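Local coordinates for 5-carboxyvanillate decarboxylase (Sphingomonas paucimobilis, PDB 4L6D), which probably catalyses the non-oxidative, metal-dependent removal of a carboxylate group from 5-carboxyvanillate, giving vanillate, at residues D38-E43 with A48-L53; A118-A123 with S145-L150. All blocks are in the same frame, centred on the assembly; numbering follows the deposited sequence.

Interaction 1: D38-E43 with A48-L53; sequences DVYGDE and AMIGRL
Val39 supplies the middle of an apolar patch between helix 33-40 and helix 49-54. Its CG1 lies 3.9 Å from Ile50 CG1, while CG2 borders Met49 CG. A chi1 of 171° puts CG1 toward Ile50 and over the centre of the Tyr40 ring, 3.5 Å above its plane, and leaves CG2 on the Met49 side. Ile50 reaches forward with its unbranched arm, bringing CD1 to 3.3 Å from Val39 O and 3.9 Å from Tyr40 CD1. At the far end of the ring, Tyr40 OH meets Leu53 CD1 at 3.8 Å, the two side chains crossing at about a right angle.

The polar link is a water. It donates to Val39 O at 2.8 Å and accepts from Ile50 N at 3.0 Å, pairing a carbonyl of one helix with an amide of the next. The compact branched side chains of Val39 and Ile50 fill the space between the helices with methyl and methylene groups, and Tyr40 extends the patch to Leu53, whose side chain is about 8 Å from the bound manganese. The fit therefore rests on shape and apolar burial, with the water linking the two backbones where they do not bond directly to each other.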
# COMPACT_ATOMS: atom_id res chain seq x y z
N ASP A 38 -0.64 -0.87 -25.46
CA ASP A 38 0.81 -0.94 -25.57
C ASP A 38 1.29 -2.29 -26.09
O ASP A 38 2.28 -2.36 -26.81
CB ASP A 38 1.49 -0.65 -24.22
CG ASP A 38 1.55 0.83 -23.89
OD1 ASP A 38 1.22 1.66 -24.76
OD2 ASP A 38 1.93 1.15 -22.74
N VAL A 39 0.59 -3.35 -25.72
CA VAL A 39 1.02 -4.69 -26.07
C VAL A 39 0.23 -5.30 -27.23
O VAL A 39 0.82 -5.89 -28.14
CB VAL A 39 0.96 -5.63 -24.84
CG1 VAL A 39 1.19 -7.10 -25.23
CG2 VAL A 39 1.99 -5.19 -23.81
N TYR A 40 -1.09 -5.13 -27.23
CA TYR A 40 -1.97 -5.82 -28.19
C TYR A 40 -2.57 -4.89 -29.22
O TYR A 40 -3.31 -5.33 -30.10
CB TYR A 40 -3.10 -6.54 -27.45
CG TYR A 40 -2.62 -7.47 -26.37
CD1 TYR A 40 -2.31 -8.80 -26.65
CD2 TYR A 40 -2.47 -7.02 -25.06
CE1 TYR A 40 -1.86 -9.66 -25.64
CE2 TYR A 40 -2.02 -7.86 -24.05
CZ TYR A 40 -1.72 -9.18 -24.35
OH TYR A 40 -1.28 -9.99 -23.34
N GLY A 41 -2.24 -3.60 -29.13
CA GLY A 41 -2.81 -2.60 -30.03
C GLY A 41 -2.23 -2.60 -31.43
O GLY A 41 -1.18 -3.19 -31.68
N ASP A 42 -2.91 -1.92 -32.35
CA ASP A 42 -2.48 -1.89 -33.74
C ASP A 42 -1.13 -1.22 -33.93
O ASP A 42 -0.40 -1.53 -34.87
CB ASP A 42 -3.53 -1.19 -34.61
CG ASP A 42 -4.79 -2.02 -34.77
OD1 ASP A 42 -4.70 -3.26 -34.62
OD2 ASP A 42 -5.86 -1.44 -35.04
N GLU A 43 -0.80 -0.30 -33.03
CA GLU A 43 0.43 0.47 -33.12
C GLU A 43 1.17 0.33 -31.80
O GLU A 43 1.29 1.30 -31.04
CB GLU A 43 0.06 1.92 -33.37
CG GLU A 43 1.16 2.82 -33.84
CD GLU A 43 0.67 4.24 -33.99
OE1 GLU A 43 1.19 5.13 -33.28
OE2 GLU A 43 -0.26 4.46 -34.81
N ALA A 48 7.46 -6.30 -28.95
CA ALA A 48 8.08 -7.62 -28.78
C ALA A 48 7.33 -8.49 -27.78
O ALA A 48 7.53 -9.70 -27.72
CB ALA A 48 9.53 -7.47 -28.34
N MET A 49 6.46 -7.86 -27.00
CA MET A 49 5.89 -8.56 -25.85
C MET A 49 4.98 -9.75 -26.19
O MET A 49 5.04 -10.77 -25.51
CB MET A 49 5.21 -7.58 -24.90
CG MET A 49 4.81 -8.18 -23.57
SD MET A 49 6.21 -8.83 -22.62
CE MET A 49 6.89 -7.34 -21.90
N ILE A 50 4.12 -9.63 -27.20
CA ILE A 50 3.28 -10.77 -27.57
C ILE A 50 4.11 -12.01 -27.87
O ILE A 50 3.80 -13.10 -27.39
CB ILE A 50 2.35 -10.45 -28.76
CG1 ILE A 50 1.22 -9.53 -28.30
CG2 ILE A 50 1.77 -11.74 -29.37
CD1 ILE A 50 0.41 -8.94 -29.41
N GLY A 51 5.18 -11.84 -28.63
CA GLY A 51 6.05 -12.96 -28.96
C GLY A 51 6.69 -13.58 -27.73
O GLY A 51 6.74 -14.81 -27.60
N ARG A 52 7.17 -12.74 -26.81
CA ARG A 52 7.82 -13.24 -25.61
C ARG A 52 6.86 -13.94 -24.65
O ARG A 52 7.22 -14.94 -24.02
CB ARG A 52 8.61 -12.11 -24.94
CG ARG A 52 9.62 -11.49 -25.92
CD ARG A 52 10.59 -10.54 -25.28
NE ARG A 52 11.37 -11.21 -24.25
CZ ARG A 52 11.29 -10.90 -22.96
NH1 ARG A 52 10.51 -9.90 -22.58
NH2 ARG A 52 12.01 -11.57 -22.07
N LEU A 53 5.64 -13.43 -24.57
CA LEU A 53 4.59 -14.07 -23.77
C LEU A 53 4.17 -15.40 -24.37
O LEU A 53 3.91 -16.37 -23.65
CB LEU A 53 3.37 -13.15 -23.71
CG LEU A 53 3.51 -11.93 -22.80
CD1 LEU A 53 2.44 -10.89 -23.13
CD2 LEU A 53 3.38 -12.35 -21.34
O HOH W 1 3.40 -6.91 -28.34

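Interaction 2: A118-A123 with S145-L150; sequences APQDPA and SHTNDL
The backbones approach most closely at Pro119 and Thr147, whose CA atoms are 6.6 Å apart, where a type I turn from Ala118 to Asp121 faces a type I' turn from Thr147 to Leu150. Asn148 and Asp149 occupy the two inner positions of the latter, both with positive phi, a conformation that asparagine and aspartate tolerate better than most residues.

Thr147 carries the contact with both branches. Its OG1 meets the proline ring, 3.3 Å from Pro119 CG, and is hydrogen-bonded to Tyr152 OH and Gln82 NE2. A chi1 of -57° sets OG1 beside the backbone N and CG2 anti to it, which turns the methyl to Gln120, 3.9 Å from both Gln120 N and Gln120 OE1. Threonine thus offers a hydroxyl and a methyl from one short stem, while the restricted phi of Pro119 suits the second position of the type I turn. Gln120 bends at chi2 (94°), and its NE2 is held by the carbonyl oxygens of Val81 and Phe84. Asn148 lies across its stem, with ND2 3.9 Å from Gln120 CG; the two amide planes stand 78° apart and do not stack.

Within the second loop, Asp149 N donates to His146 ND1 at 3.0 Å, a bent bond, its donor tilted from the imidazole plane, that links the ring to the turn. Asp121 is the N-cap of helix 122-134. Such packing of consecutive loops, after strands 111-115 and 140-144, is characteristic of the C-terminal rim of the TIM-barrel-like amidohydrolase fold.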
# COMPACT_ATOMS: atom_id res chain seq x y z
N ALA A 118 -13.67 -17.01 -16.06
CA ALA A 118 -14.34 -15.74 -16.30
C ALA A 118 -15.36 -15.46 -15.20
O ALA A 118 -16.50 -15.92 -15.30
CB ALA A 118 -15.02 -15.77 -17.68
N PRO A 119 -14.96 -14.71 -14.15
CA PRO A 119 -15.85 -14.44 -13.02
C PRO A 119 -17.05 -13.58 -13.42
O PRO A 119 -17.94 -13.41 -12.58
CB PRO A 119 -14.96 -13.65 -12.03
CG PRO A 119 -13.57 -13.80 -12.51
CD PRO A 119 -13.65 -14.04 -13.99
N GLN A 120 -17.06 -13.02 -14.63
CA GLN A 120 -18.24 -12.35 -15.20
C GLN A 120 -19.48 -13.24 -15.10
O GLN A 120 -20.61 -12.74 -15.05
CB GLN A 120 -18.03 -12.02 -16.69
CG GLN A 120 -16.87 -11.09 -17.05
CD GLN A 120 -15.61 -11.85 -17.41
OE1 GLN A 120 -15.11 -12.64 -16.61
NE2 GLN A 120 -15.09 -11.62 -18.61
N ASP A 121 -19.27 -14.55 -15.15
CA ASP A 121 -20.34 -15.54 -15.07
C ASP A 121 -19.94 -16.54 -14.00
O ASP A 121 -19.31 -17.54 -14.30
CB ASP A 121 -20.51 -16.24 -16.43
CG ASP A 121 -21.60 -17.30 -16.43
OD1 ASP A 121 -22.13 -17.69 -15.37
OD2 ASP A 121 -21.94 -17.78 -17.53
N PRO A 122 -20.30 -16.27 -12.75
CA PRO A 122 -19.83 -17.11 -11.64
C PRO A 122 -20.25 -18.57 -11.74
O PRO A 122 -19.44 -19.44 -11.41
CB PRO A 122 -20.48 -16.45 -10.42
CG PRO A 122 -20.54 -15.01 -10.80
CD PRO A 122 -20.94 -15.04 -12.27
N ALA A 123 -21.46 -18.84 -12.19
CA ALA A 123 -21.93 -20.22 -12.27
C ALA A 123 -21.15 -21.02 -13.33
O ALA A 123 -20.77 -22.17 -13.09
CB ALA A 123 -23.43 -20.29 -12.53
N SER A 145 -6.83 -9.50 -10.16
CA SER A 145 -7.61 -8.66 -9.26
C SER A 145 -9.09 -8.52 -9.68
O SER A 145 -9.74 -9.54 -9.88
CB SER A 145 -6.93 -7.32 -9.00
OG SER A 145 -7.40 -6.77 -7.79
N HIS A 146 -9.59 -7.30 -9.85
CA HIS A 146 -11.02 -7.07 -9.99
C HIS A 146 -11.65 -7.67 -11.25
O HIS A 146 -10.97 -7.91 -12.24
CB HIS A 146 -11.34 -5.57 -9.93
CG HIS A 146 -11.14 -4.84 -11.22
ND1 HIS A 146 -12.11 -4.76 -12.20
CD2 HIS A 146 -10.07 -4.15 -11.70
CE1 HIS A 146 -11.65 -4.04 -13.21
NE2 HIS A 146 -10.42 -3.67 -12.94
N THR A 147 -12.95 -7.91 -11.19
CA THR A 147 -13.73 -8.17 -12.39
C THR A 147 -14.94 -7.25 -12.40
O THR A 147 -15.64 -7.13 -11.39
CB THR A 147 -14.20 -9.64 -12.48
OG1 THR A 147 -13.06 -10.50 -12.44
CG2 THR A 147 -14.97 -9.88 -13.79
N ASN A 148 -15.15 -6.57 -13.52
CA ASN A 148 -16.27 -5.64 -13.67
C ASN A 148 -16.25 -4.54 -12.61
O ASN A 148 -17.29 -4.02 -12.22
CB ASN A 148 -17.61 -6.37 -13.70
CG ASN A 148 -17.72 -7.35 -14.86
OD1 ASN A 148 -17.14 -7.13 -15.92
ND2 ASN A 148 -18.46 -8.43 -14.66
N ASP A 149 -15.05 -4.20 -12.17
CA ASP A 149 -14.82 -3.14 -11.19
C ASP A 149 -15.45 -3.46 -9.84
O ASP A 149 -15.80 -2.56 -9.07
CB ASP A 149 -15.28 -1.81 -11.75
CG ASP A 149 -14.59 -1.49 -13.06
OD1 ASP A 149 -13.37 -1.26 -13.01
OD2 ASP A 149 -15.26 -1.54 -14.12
N LEU A 150 -15.58 -4.75 -9.56
CA LEU A 150 -16.01 -5.23 -8.26
C LEU A 150 -14.88 -6.05 -7.67
O LEU A 150 -14.11 -6.68 -8.40
CB LEU A 150 -17.23 -6.13 -8.40
CG LEU A 150 -18.47 -5.49 -9.00
CD1 LEU A 150 -19.53 -6.55 -9.23
CD2 LEU A 150 -18.99 -4.40 -8.09

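In the fold
From the N terminus, the chain runs through strand 5-11 and helices 14-23 and 33-40 before interaction 1 closes a short loop of four intervening residues, joining helix 33-40 to helix 49-54. Strands 71-76 and 111-115 follow, with helix 86-106 between them. Interaction 2 then closes a longer excursion through helix 122-134 and strand 140-144, so that the loops following the third and fourth strands meet. The two closures are in series, neither enclosing nor crossing the other, and their nearest atoms are about 14 Å apart. Interaction 1 belongs to the segment following the first strand, close to the manganese and vanillate site.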